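Local coordinates for protein methylglyoxal reductase (NADPH-dependent) (Candida albicans SC5314, PDB 6KWS) that probably reduces methylglyoxal with NADPH as the hydride donor, as a member of the dihydroflavonol-4-reductase subfamily, at residues 63-68 with 105-110; 174-179 with 189-194. The protein carries 1 engineered substitution. All coordinates share one frame; numbering follows the deposited sequence.

Interaction 1. Residues 63-68 with 105-110; sequences GAFDKV and KNVLQA
Phe65 meets two residues one helical turn apart, Val107 and Ala110, and this apolar patch makes up most of the junction between the start of helix 66-71 and the C-terminal half of helix 92-114. The CD1-CE1 side of its ring does the touching at Val107: Phe65 CE1 lies 3.9 Å from Val107 CG2, and Phe65 CD1 follows at 4.1 Å from the same methyl. Closer to the backbone, Phe65 CB rests 4.1 Å from Ala110 CB. Beside it the carboxylate of Asp66 reaches the same methyl, with Asp66 OD1 to Ala110 CB at 3.3 Å, a van der Waals approach at the partly exposed margin. Ala110 CB is therefore touched by two consecutive residues, Phe65 and Asp66, in keeping with the nearest pair of CA atoms here, Asp66 CA and Ala110 CA at 5.5 Å.

The second shell explains the placement. Phe65 occupies the N-cap position, and Asp66 N is tied to Gly63 O in the turn before the helix. With Phe65 CG anti to its carbonyl carbon (chi1 -73°), the ring is sent inward, where Phe78 meets it edge-to-face and Val59, an NADPH-binding residue, packs against it. Asn106 ND2 donates to Gly60 O, joining helix 92-114 to the loop that leads into residues 63-68. Beneath the contact runs strand 75-80, whose Phe78 and His80 touch Val107, so both helices are packed beside each other on one face of the Rossmann sheet.

Interaction 2. Residues 174-179 with 189-194; sequences AAWDFI and LSTINP
Ala175 faces Leu189 in the returning half of a beta-alpha-beta crossover: strand 120-124 leads by way of helix 160-181 to the neighbouring parallel strand 188-194 of the Rossmann sheet. The axes of 174-179 and 189-194 pass 10.1 Å apart and run at 170°, nearly antiparallel, as expected for a crossover helix lying over the strand that follows it. The methyl of Ala175 supplies a small contact, its CB 4.2 Å from Leu189 CD2, and it also touches Ile123 of the adjacent strand.

Trp176 provides the broad surface. Its CG is anti to the carbonyl carbon, which swings the indole from the flank of the helix down to the sheet. Leu189 CD2 then lies over one face of the six-membered ring, 3.7 Å from its centroid and only 10° off the normal, which is a CH-pi contact. On the leucine side, CG anti to the backbone N (chi1 173°) carries the isobutyl group toward the helix. Further up the strand, Thr191 also reaches the indole, Thr191 OG1 standing 4.0 Å from Trp176 CZ2. The indole N-H is used within the helix: Trp176 NE1 is hydrogen-bonded to Glu172 OE1, one turn earlier, which should restrain the ring's rotation.

Ile179, next on this side of the helix, points toward the strand and packs with Trp176 against Asn258. Past the CH-pi contact, the distal corner of the indole reaches the strand backbone, where Trp176 CH2 approaches Leu189 O at 3.5 Å.

In the fold
From the N terminus, interaction 1 comes first: residues 63-68, leading into helix 66-71, are rejoined by 105-110 after 36 residues that include strand 75-80 and the start of helix 92-114. The chain then passes through strand 120-124 and enters helix 160-181, where interaction 2 closes a much shorter loop of nine residues onto strand 188-194. The two loops lie in series, neither nesting nor crossing. Their centres are 16 Å apart, yet they touch: Leu108 CD1 packs 3.6 Å from Ala175 CA and also against Phe178. Helices 66-71, 92-114 and 160-181 are thus linked side by side along one face of the sheet.

Interaction 1. Residues 63-68 with 105-110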
loop_
_atom_site.group_PDB
_atom_site.type_symbol
_atom_site.label_atom_id
_atom_site.label_comp_id
_atom_site.label_asym_id
_atom_site.label_seq_id
_atom_site.Cartn_x
_atom_site.Cartn_y
_atom_site.Cartn_z
ATOM N N GLY A 63 4.318 15.250 17.324
ATOM C CA GLY A 63 3.128 15.267 18.148
ATOM C C GLY A 63 1.801 15.213 17.415
ATOM O O GLY A 63 0.756 15.393 18.052
ATOM N N ALA A 64 1.796 14.950 16.101
ATOM C CA ALA A 64 0.545 14.935 15.346
ATOM C C ALA A 64 -0.485 13.991 15.965
ATOM O O ALA A 64 -1.685 14.295 15.984
ATOM C CB ALA A 64 0.813 14.551 13.890
ATOM N N PHE A 65 -0.035 12.854 16.497
ATOM C CA PHE A 65 -0.929 11.809 16.973
ATOM C C PHE A 65 -1.082 11.765 18.498
ATOM O O PHE A 65 -1.621 10.779 19.020
ATOM C CB PHE A 65 -0.450 10.443 16.461
ATOM C CG PHE A 65 -0.694 10.225 14.987
ATOM C CD1 PHE A 65 0.300 10.495 14.048
ATOM C CD2 PHE A 65 -1.920 9.755 14.538
ATOM C CE1 PHE A 65 0.077 10.303 12.693
ATOM C CE2 PHE A 65 -2.147 9.560 13.191
ATOM C CZ PHE A 65 -1.143 9.836 12.265
ATOM N N ASP A 66 -0.639 12.798 19.230
ATOM C CA ASP A 66 -0.703 12.734 20.693
ATOM C C ASP A 66 -2.132 12.867 21.183
ATOM O O ASP A 66 -2.621 12.027 21.947
ATOM C CB ASP A 66 0.158 13.830 21.316
ATOM C CG ASP A 66 1.563 13.797 20.807
ATOM O OD1 ASP A 66 1.743 13.230 19.708
ATOM O OD2 ASP A 66 2.472 14.353 21.465
ATOM N N LYS A 67 -2.812 13.930 20.755
ATOM C CA LYS A 67 -4.152 14.208 21.256
ATOM C C LYS A 67 -5.105 13.052 20.963
ATOM O O LYS A 67 -5.921 12.682 21.820
ATOM C CB LYS A 67 -4.650 15.534 20.665
ATOM C CG LYS A 67 -6.146 15.714 20.592
ATOM C CD LYS A 67 -6.500 17.056 19.939
ATOM C CE LYS A 67 -8.018 17.275 19.870
ATOM N NZ LYS A 67 -8.425 18.415 19.002
ATOM N N VAL A 68 -4.980 12.424 19.794
ATOM C CA VAL A 68 -5.829 11.272 19.521
ATOM C C VAL A 68 -5.407 10.070 20.370
ATOM O O VAL A 68 -6.257 9.304 20.844
ATOM C CB VAL A 68 -5.825 10.954 18.015
ATOM C CG1 VAL A 68 -4.405 10.839 17.516
ATOM C CG2 VAL A 68 -6.607 9.680 17.733
ATOM N N LYS A 105 9.517 8.597 12.652
ATOM C CA LYS A 105 9.974 8.713 14.032
ATOM C C LYS A 105 8.939 9.433 14.899
ATOM O O LYS A 105 8.645 8.993 16.025
ATOM C CB LYS A 105 11.322 9.435 14.065
ATOM C CG LYS A 105 12.535 8.526 13.822
ATOM C CD LYS A 105 13.616 9.277 13.033
ATOM C CE LYS A 105 14.990 8.643 13.166
ATOM N NZ LYS A 105 15.969 9.672 13.615
ATOM N N ASN A 106 8.361 10.529 14.382
ATOM C CA ASN A 106 7.349 11.267 15.135
ATOM C C ASN A 106 6.134 10.395 15.457
ATOM O O ASN A 106 5.612 10.439 16.580
ATOM C CB ASN A 106 6.924 12.512 14.361
ATOM C CG ASN A 106 8.025 13.570 14.280
ATOM O OD1 ASN A 106 8.900 13.652 15.146
ATOM N ND2 ASN A 106 7.971 14.398 13.236
ATOM N N VAL A 107 5.677 9.585 14.497
ATOM C CA VAL A 107 4.509 8.731 14.727
ATOM C C VAL A 107 4.798 7.729 15.835
ATOM O O VAL A 107 4.024 7.591 16.791
ATOM C CB VAL A 107 4.091 8.021 13.421
ATOM C CG1 VAL A 107 2.966 7.036 13.657
ATOM C CG2 VAL A 107 3.693 9.020 12.363
ATOM N N LEU A 108 5.917 7.007 15.721
ATOM C CA LEU A 108 6.265 6.012 16.729
ATOM C C LEU A 108 6.559 6.663 18.076
ATOM O O LEU A 108 6.253 6.090 19.131
ATOM C CB LEU A 108 7.460 5.198 16.262
ATOM C CG LEU A 108 7.175 4.285 15.084
ATOM C CD1 LEU A 108 8.496 3.753 14.601
ATOM C CD2 LEU A 108 6.222 3.148 15.472
ATOM N N GLN A 109 7.159 7.860 18.064
ATOM C CA GLN A 109 7.375 8.565 19.324
ATOM C C GLN A 109 6.052 8.849 20.038
ATOM O O GLN A 109 5.931 8.621 21.249
ATOM C CB GLN A 109 8.161 9.854 19.090
ATOM C CG GLN A 109 8.579 10.523 20.393
ATOM C CD GLN A 109 9.859 9.926 20.957
ATOM O OE1 GLN A 109 10.843 9.758 20.235
ATOM N NE2 GLN A 109 9.837 9.561 22.245
ATOM N N ALA A 110 5.035 9.318 19.305
ATOM C CA ALA A 110 3.740 9.538 19.945
ATOM C C ALA A 110 3.200 8.242 20.536
ATOM O O ALA A 110 2.704 8.223 21.667
ATOM C CB ALA A 110 2.743 10.141 18.959
#

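Interaction 2. Residues 174-179 with 189-194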
loop_
_atom_site.group_PDB
_atom_site.type_symbol
_atom_site.label_atom_id
_atom_site.label_comp_id
_atom_site.label_asym_id
_atom_site.label_seq_id
_atom_site.Cartn_x
_atom_site.Cartn_y
_atom_site.Cartn_z
ATOM N N ALA A 174 13.829 3.462 9.479
ATOM C CA ALA A 174 13.673 4.294 10.660
ATOM C C ALA A 174 12.757 3.641 11.691
ATOM O O ALA A 174 12.997 3.754 12.900
ATOM C CB ALA A 174 13.146 5.664 10.245
ATOM N N ALA A 175 11.696 2.963 11.238
ATOM C CA ALA A 175 10.791 2.295 12.170
ATOM C C ALA A 175 11.495 1.187 12.943
ATOM O O ALA A 175 11.334 1.079 14.164
ATOM C CB ALA A 175 9.586 1.725 11.427
ATOM N N TRP A 176 12.259 0.329 12.250
ATOM C CA TRP A 176 12.953 -0.745 12.952
ATOM C C TRP A 176 14.039 -0.189 13.851
ATOM O O TRP A 176 14.250 -0.699 14.962
ATOM C CB TRP A 176 13.545 -1.755 11.973
ATOM C CG TRP A 176 12.514 -2.521 11.223
ATOM C CD1 TRP A 176 12.265 -2.456 9.888
ATOM C CD2 TRP A 176 11.571 -3.456 11.761
ATOM N NE1 TRP A 176 11.245 -3.302 9.556
ATOM C CE2 TRP A 176 10.793 -3.924 10.689
ATOM C CE3 TRP A 176 11.311 -3.946 13.045
ATOM C CZ2 TRP A 176 9.767 -4.860 10.857
ATOM C CZ3 TRP A 176 10.298 -4.878 13.212
ATOM C CH2 TRP A 176 9.540 -5.329 12.120
ATOM N N ASP A 177 14.736 0.859 13.395
ATOM C CA ASP A 177 15.661 1.550 14.289
ATOM C C ASP A 177 14.954 1.976 15.564
ATOM O O ASP A 177 15.497 1.818 16.661
ATOM C CB ASP A 177 16.301 2.765 13.611
ATOM C CG ASP A 177 17.345 2.379 12.576
ATOM O OD1 ASP A 177 17.895 3.297 11.914
ATOM O OD2 ASP A 177 17.604 1.156 12.411
ATOM N N PHE A 178 13.726 2.477 15.452
ATOM C CA PHE A 178 13.078 3.023 16.630
ATOM C C PHE A 178 12.855 1.946 17.669
ATOM O O PHE A 178 13.209 2.116 18.840
ATOM C CB PHE A 178 11.757 3.690 16.268
ATOM C CG PHE A 178 11.073 4.323 17.451
ATOM C CD1 PHE A 178 10.325 3.555 18.342
ATOM C CD2 PHE A 178 11.196 5.679 17.688
ATOM C CE1 PHE A 178 9.716 4.135 19.439
ATOM C CE2 PHE A 178 10.581 6.262 18.789
ATOM C CZ PHE A 178 9.842 5.487 19.662
ATOM N N ILE A 179 12.259 0.828 17.268
ATOM C CA ILE A 179 11.920 -0.162 18.280
ATOM C C ILE A 179 13.159 -0.919 18.734
ATOM O O ILE A 179 13.211 -1.400 19.870
ATOM C CB ILE A 179 10.830 -1.113 17.765
ATOM C CG1 ILE A 179 11.338 -1.872 16.554
ATOM C CG2 ILE A 179 9.579 -0.319 17.405
ATOM C CD1 ILE A 179 11.152 -3.354 16.654
ATOM N N LEU A 189 5.757 -4.568 16.338
ATOM C CA LEU A 189 5.611 -3.853 15.078
ATOM C C LEU A 189 5.668 -4.838 13.925
ATOM O O LEU A 189 6.555 -5.692 13.873
ATOM C CB LEU A 189 6.696 -2.791 14.912
ATOM C CG LEU A 189 6.710 -2.111 13.548
ATOM C CD1 LEU A 189 5.952 -0.827 13.625
ATOM C CD2 LEU A 189 8.126 -1.846 13.110
ATOM N N SER A 190 4.721 -4.722 13.011
ATOM C CA SER A 190 4.751 -5.482 11.775
ATOM C C SER A 190 4.739 -4.536 10.583
ATOM O O SER A 190 4.370 -3.359 10.676
ATOM C CB SER A 190 3.571 -6.450 11.676
ATOM O OG SER A 190 3.654 -7.424 12.686
ATOM N N THR A 191 5.111 -5.089 9.445
ATOM C CA THR A 191 5.316 -4.292 8.254
ATOM C C THR A 191 4.656 -5.022 7.091
ATOM O O THR A 191 4.787 -6.245 6.973
ATOM C CB THR A 191 6.825 -4.084 8.064
ATOM O OG1 THR A 191 7.207 -2.818 8.614
ATOM C CG2 THR A 191 7.196 -4.112 6.679
ATOM N N ILE A 192 3.903 -4.285 6.275
ATOM C CA ILE A 192 3.256 -4.804 5.072
ATOM C C ILE A 192 3.946 -4.176 3.865
ATOM O O ILE A 192 3.844 -2.961 3.658
ATOM C CB ILE A 192 1.758 -4.475 5.076
ATOM C CG1 ILE A 192 1.116 -4.955 6.377
ATOM C CG2 ILE A 192 1.063 -5.104 3.880
ATOM C CD1 ILE A 192 0.985 -6.471 6.446
ATOM N N ASN A 193 4.651 -4.975 3.056
ATOM C CA ASN A 193 5.391 -4.452 1.899
ATOM C C ASN A 193 4.773 -4.927 0.598
ATOM O O ASN A 193 5.218 -5.939 0.032
ATOM C CB ASN A 193 6.858 -4.867 1.931
ATOM C CG ASN A 193 7.489 -4.607 3.241
ATOM O OD1 ASN A 193 8.227 -3.641 3.412
ATOM N ND2 ASN A 193 7.218 -5.484 4.189
ATOM N N PRO A 194 3.786 -4.219 0.061
ATOM C CA PRO A 194 3.186 -4.632 -1.207
ATOM C C PRO A 194 3.994 -4.155 -2.404
ATOM O O PRO A 194 4.683 -3.131 -2.358
ATOM C CB PRO A 194 1.817 -3.949 -1.162
ATOM C CG PRO A 194 2.066 -2.721 -0.380
ATOM C CD PRO A 194 3.145 -3.007 0.605
#